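Local coordinates for protein pyridine synthase TbtD (Thermobispora bispora, PDB 5WA4) that probably forms the central pyridine ring of the thiopeptide thiomuracin by a formal [4+2] aza-cycloaddition on a leader-guided precursor peptide, at residues W10-V15 with R57-T62; M43-R48 with D142-T147; R213-R218 with C339-D344. All coordinates share one frame; numbering follows the deposited sequence.

Interaction 1: residues W10-V15 with R57-T62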
loop_
_atom_site.group_PDB
_atom_site.type_symbol
_atom_site.label_atom_id
_atom_site.label_comp_id
_atom_site.label_asym_id
_atom_site.label_seq_id
_atom_site.Cartn_x
_atom_site.Cartn_y
_atom_site.Cartn_z
ATOM N N TRP E 10 -3.809 23.256 37.719
ATOM C CA TRP E 10 -3.135 21.979 37.940
ATOM C C TRP E 10 -1.649 22.165 38.167
ATOM O O TRP E 10 -0.942 22.629 37.273
ATOM C CB TRP E 10 -3.334 21.045 36.752
ATOM C CG TRP E 10 -4.649 20.371 36.729
ATOM C CD1 TRP E 10 -5.660 20.586 35.843
ATOM C CD2 TRP E 10 -5.107 19.356 37.624
ATOM N NE1 TRP E 10 -6.720 19.767 36.130
ATOM C CE2 TRP E 10 -6.404 18.994 37.225
ATOM C CE3 TRP E 10 -4.539 18.702 38.725
ATOM C CZ2 TRP E 10 -7.155 18.025 37.885
ATOM C CZ3 TRP E 10 -5.278 17.740 39.381
ATOM C CH2 TRP E 10 -6.575 17.410 38.964
ATOM N N TRP E 11 -1.184 21.792 39.357
ATOM C CA TRP E 11 0.228 21.893 39.692
ATOM C C TRP E 11 0.930 20.541 39.555
ATOM O O TRP E 11 0.327 19.483 39.775
ATOM C CB TRP E 11 0.398 22.437 41.107
ATOM C CG TRP E 11 -0.212 23.790 41.309
ATOM C CD1 TRP E 11 -1.406 24.080 41.918
ATOM C CD2 TRP E 11 0.335 25.048 40.883
ATOM N NE1 TRP E 11 -1.625 25.439 41.906
ATOM C CE2 TRP E 11 -0.570 26.054 41.277
ATOM C CE3 TRP E 11 1.503 25.419 40.206
ATOM C CZ2 TRP E 11 -0.340 27.403 41.021
ATOM C CZ3 TRP E 11 1.725 26.757 39.951
ATOM C CH2 TRP E 11 0.809 27.733 40.357
ATOM N N ARG E 12 2.214 20.582 39.206
ATOM C CA ARG E 12 2.970 19.364 38.940
ATOM C C ARG E 12 4.118 19.132 39.915
ATOM O O ARG E 12 4.824 20.062 40.305
ATOM C CB ARG E 12 3.518 19.389 37.518
ATOM C CG ARG E 12 2.453 19.371 36.456
ATOM C CD ARG E 12 3.072 19.377 35.078
ATOM N NE ARG E 12 3.661 20.669 34.752
ATOM C CZ ARG E 12 4.392 20.885 33.668
ATOM N NH1 ARG E 12 4.616 19.889 32.820
ATOM N NH2 ARG E 12 4.895 22.089 33.428
ATOM N N PHE E 13 4.304 17.873 40.294
ATOM C CA PHE E 13 5.444 17.490 41.111
ATOM C C PHE E 13 6.141 16.277 40.514
ATOM O O PHE E 13 5.487 15.376 39.984
ATOM C CB PHE E 13 4.998 17.205 42.546
ATOM C CG PHE E 13 4.730 18.450 43.351
ATOM C CD1 PHE E 13 5.779 19.196 43.862
ATOM C CD2 PHE E 13 3.435 18.882 43.580
ATOM C CE1 PHE E 13 5.539 20.348 44.596
ATOM C CE2 PHE E 13 3.190 20.031 44.315
ATOM C CZ PHE E 13 4.244 20.766 44.819
ATOM N N ARG E 14 7.471 16.267 40.591
ATOM C CA ARG E 14 8.255 15.125 40.152
ATOM C C ARG E 14 8.972 14.430 41.329
ATOM O O ARG E 14 9.827 15.033 41.978
ATOM C CB ARG E 14 9.282 15.551 39.106
ATOM C CG ARG E 14 9.953 14.351 38.441
ATOM C CD ARG E 14 11.215 14.662 37.662
ATOM N NE ARG E 14 11.927 13.419 37.363
ATOM C CZ ARG E 14 11.836 12.744 36.218
ATOM N NH1 ARG E 14 11.061 13.192 35.237
ATOM N NH2 ARG E 14 12.522 11.620 36.050
ATOM N N VAL E 15 8.631 13.165 41.587
ATOM C CA VAL E 15 9.303 12.350 42.604
ATOM C C VAL E 15 10.146 11.210 42.013
ATOM O O VAL E 15 9.596 10.169 41.655
ATOM C CB VAL E 15 8.279 11.700 43.554
ATOM C CG1 VAL E 15 8.985 11.008 44.713
ATOM C CG2 VAL E 15 7.274 12.729 44.033
ATOM N N ARG E 57 4.645 11.162 38.875
ATOM C CA ARG E 57 4.175 12.498 38.557
ATOM C C ARG E 57 2.988 12.773 39.451
ATOM O O ARG E 57 1.990 12.038 39.393
ATOM C CB ARG E 57 3.815 12.610 37.069
ATOM C CG ARG E 57 4.823 13.404 36.271
ATOM C CD ARG E 57 5.640 12.567 35.307
ATOM N NE ARG E 57 5.047 12.447 33.979
ATOM C CZ ARG E 57 5.650 12.758 32.826
ATOM N NH1 ARG E 57 6.879 13.256 32.796
ATOM N NH2 ARG E 57 4.994 12.599 31.690
ATOM N N ILE E 58 3.100 13.786 40.313
ATOM C CA ILE E 58 1.957 14.158 41.159
ATOM C C ILE E 58 1.220 15.408 40.630
ATOM O O ILE E 58 1.827 16.449 40.335
ATOM C CB ILE E 58 2.380 14.398 42.631
ATOM C CG1 ILE E 58 2.844 13.086 43.272
ATOM C CG2 ILE E 58 1.211 14.955 43.446
ATOM C CD1 ILE E 58 3.718 13.290 44.461
ATOM N N TYR E 59 -0.097 15.281 40.504
ATOM C CA TYR E 59 -0.926 16.399 40.084
ATOM C C TYR E 59 -1.888 16.769 41.201
ATOM O O TYR E 59 -2.630 15.918 41.673
ATOM C CB TYR E 59 -1.705 16.043 38.817
ATOM C CG TYR E 59 -0.835 15.627 37.646
ATOM C CD1 TYR E 59 -0.254 16.573 36.813
ATOM C CD2 TYR E 59 -0.582 14.282 37.391
ATOM C CE1 TYR E 59 0.542 16.186 35.745
ATOM C CE2 TYR E 59 0.208 13.887 36.335
ATOM C CZ TYR E 59 0.768 14.837 35.512
ATOM O OH TYR E 59 1.557 14.431 34.457
ATOM N N VAL E 60 -1.860 18.024 41.642
ATOM C CA VAL E 60 -2.881 18.524 42.570
ATOM C C VAL E 60 -3.487 19.837 42.054
ATOM O O VAL E 60 -2.781 20.689 41.501
ATOM C CB VAL E 60 -2.319 18.745 43.983
ATOM C CG1 VAL E 60 -3.457 18.931 44.979
ATOM C CG2 VAL E 60 -1.463 17.569 44.401
ATOM N N SER E 61 -4.798 20.007 42.203
ATOM C CA SER E 61 -5.402 21.243 41.702
ATOM C C SER E 61 -5.975 22.114 42.805
ATOM O O SER E 61 -7.019 21.806 43.385
ATOM C CB SER E 61 -6.487 20.947 40.659
ATOM O OG SER E 61 -7.511 20.137 41.180
ATOM N N THR E 62 -5.255 23.196 43.086
ATOM C CA THR E 62 -5.718 24.284 43.942
ATOM C C THR E 62 -5.086 25.586 43.480
ATOM O O THR E 62 -4.503 25.645 42.404
ATOM C CB THR E 62 -5.381 24.056 45.438
ATOM O OG1 THR E 62 -4.181 23.280 45.548
ATOM C CG2 THR E 62 -6.532 23.379 46.177
#
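Trp10 lays its indole against Ser61 on the neighbouring strand, and the approach is face-on: Ser61 CB sits 3.5 Å from the centroid of the six-membered ring, only 12° off the ring normal, a CH-pi contact shifted toward the rim. Followed outward from CB, the Trp10 side chain first turns beside its own backbone N (chi1 -79°), which carries the ring across to the partner strand. CD2 and CE3 then come over Ser61 CB, CE3 also reaching Tyr59 CB at 3.9 Å; CZ3 lies by the Ser61 backbone N, and CH2, at the far end, meets Ser61 OG at 3.6 Å. That hydroxyl has a weak hydrogen bond of its own to Met43 O.

Residues 10-15 and 57-62 are adjacent antiparallel strands in the middle of a four-stranded sheet, with 44-49 beyond 57-62 and 123-128 beyond 10-15. Trp11 pairs with Val60, and Phe13 with Ile58, each as a hydrogen-bonded pair; Trp11 N to Val60 O is 2.9 Å and nearly straight. Between them Arg12 faces Tyr59 as a non-hydrogen-bonded pair, its CG packed 3.8 Å from Tyr59 CE1, while its NE bonds to Gly127 O on the next strand.

Trp11 goes to the other face, where helix 64-85 packs. Its NE1 donates to Thr62 O at 2.9 Å, a bent bond (139°) that reaches the oxygen from above the carbonyl plane instead of along a lone pair. Also on this face, the CB atoms of Phe13 and Ile58 touch at 3.8 Å. Ile58 stretches its CD1 to within 3.6 Å of Val15 CG2. Val71 and Ile75 of the helix close over Val60 and Phe13.

Interaction 2: residues M43-R48 with D142-T147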
loop_
_atom_site.group_PDB
_atom_site.type_symbol
_atom_site.label_atom_id
_atom_site.label_comp_id
_atom_site.label_asym_id
_atom_site.label_seq_id
_atom_site.Cartn_x
_atom_site.Cartn_y
_atom_site.Cartn_z
ATOM N N MET E 43 -8.730 17.186 45.181
ATOM C CA MET E 43 -8.540 16.886 43.779
ATOM C C MET E 43 -7.076 16.587 43.455
ATOM O O MET E 43 -6.294 17.477 43.086
ATOM C CB MET E 43 -9.050 18.047 42.936
ATOM C CG MET E 43 -9.489 17.651 41.539
ATOM S SD MET E 43 -10.955 16.623 41.560
ATOM C CE MET E 43 -11.111 16.266 39.812
ATOM N N ALA E 44 -6.706 15.323 43.587
ATOM C CA ALA E 44 -5.336 14.938 43.320
ATOM C C ALA E 44 -5.244 13.570 42.643
ATOM O O ALA E 44 -6.175 12.749 42.715
ATOM C CB ALA E 44 -4.544 14.948 44.603
ATOM N N TYR E 45 -4.119 13.349 41.964
ATOM C CA TYR E 45 -3.800 12.047 41.397
ATOM C C TYR E 45 -2.321 11.970 41.041
ATOM O O TYR E 45 -1.625 12.994 40.957
ATOM C CB TYR E 45 -4.686 11.738 40.171
ATOM C CG TYR E 45 -4.342 12.447 38.868
ATOM C CD1 TYR E 45 -4.827 13.724 38.593
ATOM C CD2 TYR E 45 -3.587 11.816 37.883
ATOM C CE1 TYR E 45 -4.539 14.367 37.378
ATOM C CE2 TYR E 45 -3.298 12.452 36.664
ATOM C CZ TYR E 45 -3.778 13.730 36.420
ATOM O OH TYR E 45 -3.502 14.361 35.221
ATOM N N PHE E 46 -1.841 10.744 40.856
ATOM C CA PHE E 46 -0.446 10.521 40.511
ATOM C C PHE E 46 -0.366 9.591 39.311
ATOM O O PHE E 46 -1.291 8.815 39.055
ATOM C CB PHE E 46 0.351 9.952 41.715
ATOM C CG PHE E 46 -0.326 8.793 42.409
ATOM C CD1 PHE E 46 -0.036 7.492 42.061
ATOM C CD2 PHE E 46 -1.273 9.014 43.399
ATOM C CE1 PHE E 46 -0.664 6.435 42.689
ATOM C CE2 PHE E 46 -1.911 7.952 44.032
ATOM C CZ PHE E 46 -1.607 6.666 43.675
ATOM N N LEU E 47 0.739 9.692 38.579
ATOM C CA LEU E 47 1.050 8.768 37.496
ATOM C C LEU E 47 2.512 8.276 37.537
ATOM O O LEU E 47 3.424 9.014 37.975
ATOM C CB LEU E 47 0.792 9.439 36.147
ATOM C CG LEU E 47 -0.617 9.942 35.835
ATOM C CD1 LEU E 47 -0.573 10.874 34.642
ATOM C CD2 LEU E 47 -1.575 8.783 35.601
ATOM N N ARG E 48 2.740 7.051 37.058
ATOM C CA ARG E 48 4.107 6.592 36.808
ATOM C C ARG E 48 4.556 6.966 35.411
ATOM O O ARG E 48 3.751 6.974 34.483
ATOM C CB ARG E 48 4.224 5.082 36.964
ATOM C CG ARG E 48 3.518 4.546 38.153
ATOM C CD ARG E 48 3.459 3.068 38.086
ATOM N NE ARG E 48 2.731 2.525 39.226
ATOM C CZ ARG E 48 3.097 1.435 39.896
ATOM N NH1 ARG E 48 4.212 0.814 39.564
ATOM N NH2 ARG E 48 2.363 0.976 40.909
ATOM N N ASP E 142 -10.145 13.780 35.856
ATOM C CA ASP E 142 -11.249 13.442 36.748
ATOM C C ASP E 142 -11.232 11.955 37.033
ATOM O O ASP E 142 -11.360 11.522 38.189
ATOM C CB ASP E 142 -12.609 13.828 36.153
ATOM C CG ASP E 142 -12.939 15.318 36.305
ATOM O OD1 ASP E 142 -12.063 16.115 36.725
ATOM O OD2 ASP E 142 -14.092 15.683 35.960
ATOM N N PHE E 143 -11.074 11.175 35.969
ATOM C CA PHE E 143 -11.043 9.727 36.118
ATOM C C PHE E 143 -9.925 9.269 37.065
ATOM O O PHE E 143 -10.137 8.391 37.889
ATOM C CB PHE E 143 -10.875 9.028 34.764
ATOM C CG PHE E 143 -10.526 7.577 34.893
ATOM C CD1 PHE E 143 -11.517 6.637 35.151
ATOM C CD2 PHE E 143 -9.191 7.154 34.815
ATOM C CE1 PHE E 143 -11.204 5.290 35.305
ATOM C CE2 PHE E 143 -8.859 5.819 34.970
ATOM C CZ PHE E 143 -9.873 4.874 35.217
ATOM N N TYR E 144 -8.741 9.847 36.927
ATOM C CA TYR E 144 -7.610 9.389 37.703
ATOM C C TYR E 144 -7.886 9.688 39.170
ATOM O O TYR E 144 -7.708 8.821 40.036
ATOM C CB TYR E 144 -6.293 10.030 37.214
ATOM C CG TYR E 144 -5.668 9.300 36.033
ATOM C CD1 TYR E 144 -5.588 7.924 36.024
ATOM C CD2 TYR E 144 -5.167 9.982 34.923
ATOM C CE1 TYR E 144 -5.020 7.243 34.962
ATOM C CE2 TYR E 144 -4.602 9.301 33.851
ATOM C CZ TYR E 144 -4.531 7.923 33.881
ATOM O OH TYR E 144 -3.982 7.188 32.835
ATOM N N ALA E 145 -8.355 10.902 39.434
ATOM C CA ALA E 145 -8.717 11.311 40.785
ATOM C C ALA E 145 -9.798 10.403 41.387
ATOM O O ALA E 145 -9.690 9.942 42.516
ATOM C CB ALA E 145 -9.188 12.759 40.781
ATOM N N ASP E 146 -10.847 10.141 40.629
ATOM C CA ASP E 146 -11.953 9.389 41.178
ATOM C C ASP E 146 -11.550 7.943 41.478
ATOM O O ASP E 146 -12.169 7.296 42.328
ATOM C CB ASP E 146 -13.152 9.437 40.223
ATOM C CG ASP E 146 -13.658 10.849 40.003
ATOM O OD1 ASP E 146 -13.400 11.721 40.867
ATOM O OD2 ASP E 146 -14.315 11.098 38.965
ATOM N N THR E 147 -10.511 7.448 40.802
ATOM C CA THR E 147 -10.102 6.046 40.933
ATOM C C THR E 147 -8.895 5.816 41.860
ATOM O O THR E 147 -8.463 4.670 42.058
ATOM C CB THR E 147 -9.773 5.413 39.562
ATOM O OG1 THR E 147 -8.956 6.305 38.798
ATOM C CG2 THR E 147 -11.039 5.115 38.797
#
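The ring of Tyr144 takes Leu47 CD2 on one face: the methyl stands 3.6 Å from the ring centroid and 16° off its normal, a CH-pi contact displaced toward the CZ and CE2 side of the rim. The ring of Tyr45 also meets Tyr144, but without a true stack. The two tyrosine planes are only 20° apart, yet the rings have slid so far that they barely overlap, with centroids separated by 5.3 Å. What Tyr45 really rests on is the start of the Tyr144 side chain, its CD2 lying close to Tyr144 CB at 3.3 Å and its CE2 reaching Tyr144 CD2. Tyr45 has CG set between its backbone N and carbonyl carbon (chi1 76°), which turns the ring across the strand toward Tyr59 of the adjoining strand, with which it stacks.

Strand 44-48 runs nearly at right angles to helix 142-147, their axes 6.9 Å apart at the closest, so helix 135-159 lies across the strand at the margin of the chain's antiparallel sheet. Close approach is possible because a small residue occupies the crossing: Ala145 lies nearest Tyr45 there, and its CA approaches Ala44 O at 3.5 Å in a CA-H...O contact. Further along, the bent Met43 chain brings CE to Ala145 CB at 4.1 Å and near the carboxylate of Asp142, whose OD2 has a long, weak ion pair with Arg259.

Tyr144 O accepts a hydrogen bond from Thr148 within its own helix and another from Arg327 of helix 307-328, which also meets the strand through a cation-pi contact with Phe46. Across the strand-helix contact itself there is no hydrogen bond or salt bridge; strand and helix are joined by aromatic surface, methyl groups and a carbonyl-to-CA approach, so the fit depends on shape.

Interaction 3: residues R213-R218 with C339-D344; sequences RDHYAR and CHLAAD
Tyr216 sets its ring squarely against Asp344. The aspartate CB lies 3.6 Å from the ring centroid and only 7° off the normal, a CH-pi contact over the middle of the face, while OD2 bends back to Tyr216 CB at 3.6 Å. Tyr216 has CG opposite its backbone N (chi1 172°), sending the ring across in front of Asp344. Leu341 takes the ring edge, with CD2 at 3.8 Å from Tyr216 CB, and its CD1 reaches the edge of the His215 imidazole at CD2, 4.1 Å away. At the other end of the contact, His340 presents NE2 to the aliphatic part of Arg213, where CG sits 3.8 Å off near the imidazole plane.

Arg218 NH2 donates to His215 ND1 at 3.0 Å; the donor lies in the imidazole plane, consistent with ND1 acting as acceptor and, in a neutral ring, with the proton on NE2. The bound peptide is also within reach: His215 NE2 and Arg218 NH2 each have a weak hydrogen bond to its backbone, and Leu341 touches one of its apolar side chains.

Segments 213-218 and 339-344 cross at 54° with axes 10.1 Å apart, joining helix 205-218 to helix 332-352 in the helical part of the chain. A second subunit adjoins the site, where Asp214 makes a salt bridge to Arg188 of that subunit.

No hydrogen bond crosses between the two segments. The Tyr216 hydroxyl is held by a hydrogen bond to Asp348, one turn beyond Asp344 on helix 332-352, and Asp344 OD1 is taken by a salt bridge from Arg192 of helix 184-201. With those polar ends engaged by other residues, what joins the helices here is the aspartate CB on the tyrosine ring and the packing of leucine methyls.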
loop_
_atom_site.group_PDB
_atom_site.type_symbol
_atom_site.label_atom_id
_atom_site.label_comp_id
_atom_site.label_asym_id
_atom_site.label_seq_id
_atom_site.Cartn_x
_atom_site.Cartn_y
_atom_site.Cartn_z
ATOM N N ARG E 213 -3.088 -20.097 24.923
ATOM C CA ARG E 213 -4.222 -21.024 24.744
ATOM C C ARG E 213 -3.998 -22.345 25.499
ATOM O O ARG E 213 -4.960 -22.983 25.913
ATOM C CB ARG E 213 -4.495 -21.313 23.250
ATOM C CG ARG E 213 -4.415 -20.084 22.338
ATOM C CD ARG E 213 -5.572 -19.906 21.364
ATOM N NE ARG E 213 -5.291 -20.207 19.951
ATOM C CZ ARG E 213 -5.845 -19.539 18.929
ATOM N NH1 ARG E 213 -6.670 -18.516 19.168
ATOM N NH2 ARG E 213 -5.566 -19.860 17.666
ATOM N N ASP E 214 -2.736 -22.738 25.694
ATOM C CA ASP E 214 -2.391 -23.930 26.484
ATOM C C ASP E 214 -2.501 -23.648 27.982
ATOM O O ASP E 214 -3.143 -24.393 28.713
ATOM C CB ASP E 214 -0.971 -24.422 26.171
ATOM C CG ASP E 214 -0.874 -25.145 24.832
ATOM O OD1 ASP E 214 -1.837 -25.076 24.041
ATOM O OD2 ASP E 214 0.178 -25.762 24.555
ATOM N N HIS E 215 -1.856 -22.581 28.437
ATOM C CA HIS E 215 -1.938 -22.172 29.832
ATOM C C HIS E 215 -3.379 -21.968 30.267
ATOM O O HIS E 215 -3.722 -22.158 31.431
ATOM C CB HIS E 215 -1.164 -20.882 30.071
ATOM C CG HIS E 215 -1.385 -20.300 31.431
ATOM N ND1 HIS E 215 -0.845 -20.853 32.571
ATOM C CD2 HIS E 215 -2.125 -19.244 31.839
ATOM C CE1 HIS E 215 -1.220 -20.144 33.621
ATOM N NE2 HIS E 215 -2.000 -19.164 33.205
ATOM N N TYR E 216 -4.232 -21.567 29.337
ATOM C CA TYR E 216 -5.631 -21.437 29.679
ATOM C C TYR E 216 -6.240 -22.812 29.965
ATOM O O TYR E 216 -6.795 -23.040 31.043
ATOM C CB TYR E 216 -6.415 -20.732 28.571
ATOM C CG TYR E 216 -7.895 -20.769 28.842
ATOM C CD1 TYR E 216 -8.460 -19.993 29.853
ATOM C CD2 TYR E 216 -8.720 -21.622 28.126
ATOM C CE1 TYR E 216 -9.817 -20.042 30.114
ATOM C CE2 TYR E 216 -10.057 -21.685 28.375
ATOM C CZ TYR E 216 -10.608 -20.897 29.368
ATOM O OH TYR E 216 -11.958 -20.989 29.594
ATOM N N ALA E 217 -6.130 -23.728 29.003
ATOM C CA ALA E 217 -6.835 -25.006 29.088
ATOM C C ALA E 217 -6.383 -25.867 30.277
ATOM O O ALA E 217 -7.170 -26.663 30.788
ATOM C CB ALA E 217 -6.682 -25.772 27.789
ATOM N N ARG E 218 -5.136 -25.700 30.727
ATOM C CA ARG E 218 -4.653 -26.399 31.932
ATOM C C ARG E 218 -5.412 -25.927 33.149
ATOM O O ARG E 218 -5.522 -26.637 34.149
ATOM C CB ARG E 218 -3.152 -26.191 32.174
ATOM C CG ARG E 218 -2.279 -26.934 31.202
ATOM C CD ARG E 218 -0.797 -26.597 31.298
ATOM N NE ARG E 218 -0.524 -25.220 31.690
ATOM C CZ ARG E 218 0.554 -24.542 31.308
ATOM N NH1 ARG E 218 1.422 -25.099 30.472
ATOM N NH2 ARG E 218 0.745 -23.296 31.723
ATOM N N CYS E 339 -6.073 -10.017 29.083
ATOM C CA CYS E 339 -7.168 -9.906 28.106
ATOM C C CYS E 339 -7.301 -11.195 27.331
ATOM O O CYS E 339 -8.406 -11.630 27.020
ATOM C CB CYS E 339 -6.970 -8.762 27.102
ATOM S SG CYS E 339 -6.820 -7.090 27.777
ATOM N N HIS E 340 -6.180 -11.803 26.982
ATOM C CA HIS E 340 -6.275 -13.002 26.182
ATOM C C HIS E 340 -6.971 -14.112 26.993
ATOM O O HIS E 340 -7.812 -14.857 26.462
ATOM C CB HIS E 340 -4.909 -13.448 25.705
ATOM C CG HIS E 340 -4.955 -14.652 24.828
ATOM N ND1 HIS E 340 -5.031 -14.567 23.456
ATOM C CD2 HIS E 340 -5.000 -15.972 25.132
ATOM C CE1 HIS E 340 -5.088 -15.785 22.947
ATOM N NE2 HIS E 340 -5.079 -16.655 23.944
ATOM N N LEU E 341 -6.651 -14.196 28.282
ATOM C CA LEU E 341 -7.286 -15.188 29.145
ATOM C C LEU E 341 -8.766 -14.863 29.399
ATOM O O LEU E 341 -9.591 -15.770 29.528
ATOM C CB LEU E 341 -6.527 -15.305 30.473
ATOM C CG LEU E 341 -5.133 -15.939 30.350
ATOM C CD1 LEU E 341 -4.306 -15.797 31.625
ATOM C CD2 LEU E 341 -5.283 -17.398 29.943
ATOM N N ALA E 342 -9.119 -13.581 29.470
ATOM C CA ALA E 342 -10.531 -13.244 29.638
ATOM C C ALA E 342 -11.292 -13.746 28.441
ATOM O O ALA E 342 -12.322 -14.398 28.599
ATOM C CB ALA E 342 -10.738 -11.779 29.813
ATOM N N ALA E 343 -10.768 -13.495 27.249
ATOM C CA ALA E 343 -11.512 -13.852 26.041
ATOM C C ALA E 343 -11.644 -15.376 25.865
ATOM O O ALA E 343 -12.679 -15.866 25.408
ATOM C CB ALA E 343 -10.875 -13.211 24.799
ATOM N N ASP E 344 -10.611 -16.124 26.225
ATOM C CA ASP E 344 -10.726 -17.592 26.255
ATOM C C ASP E 344 -11.842 -18.027 27.224
ATOM O O ASP E 344 -12.687 -18.830 26.865
ATOM C CB ASP E 344 -9.388 -18.267 26.654
ATOM C CG ASP E 344 -8.447 -18.496 25.466
ATOM O OD1 ASP E 344 -8.893 -18.416 24.299
ATOM O OD2 ASP E 344 -7.248 -18.772 25.706
#

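In the fold
Interactions 1 and 2 both reach one antiparallel sheet, their centres 10 Å apart. Strand 55-62 lies between strands 9-16 and 44-49, and probable hydrogen bonds from Arg57 N to Leu47 O (2.6 Å) and Tyr59 N to Tyr45 O (2.8 Å) connect the contacts directly. Their segments alternate along the chain, since 43-48 comes before 57-62 and helix 135-159 returns later. Interaction 3 follows both in sequence and is wholly helical; its centre is 39 Å from that of interaction 1, across the chain's centre, and 32 Å from that of interaction 2. The protein thus has a sheet region at one end and, at the other, helices that meet a second subunit and the bound peptide.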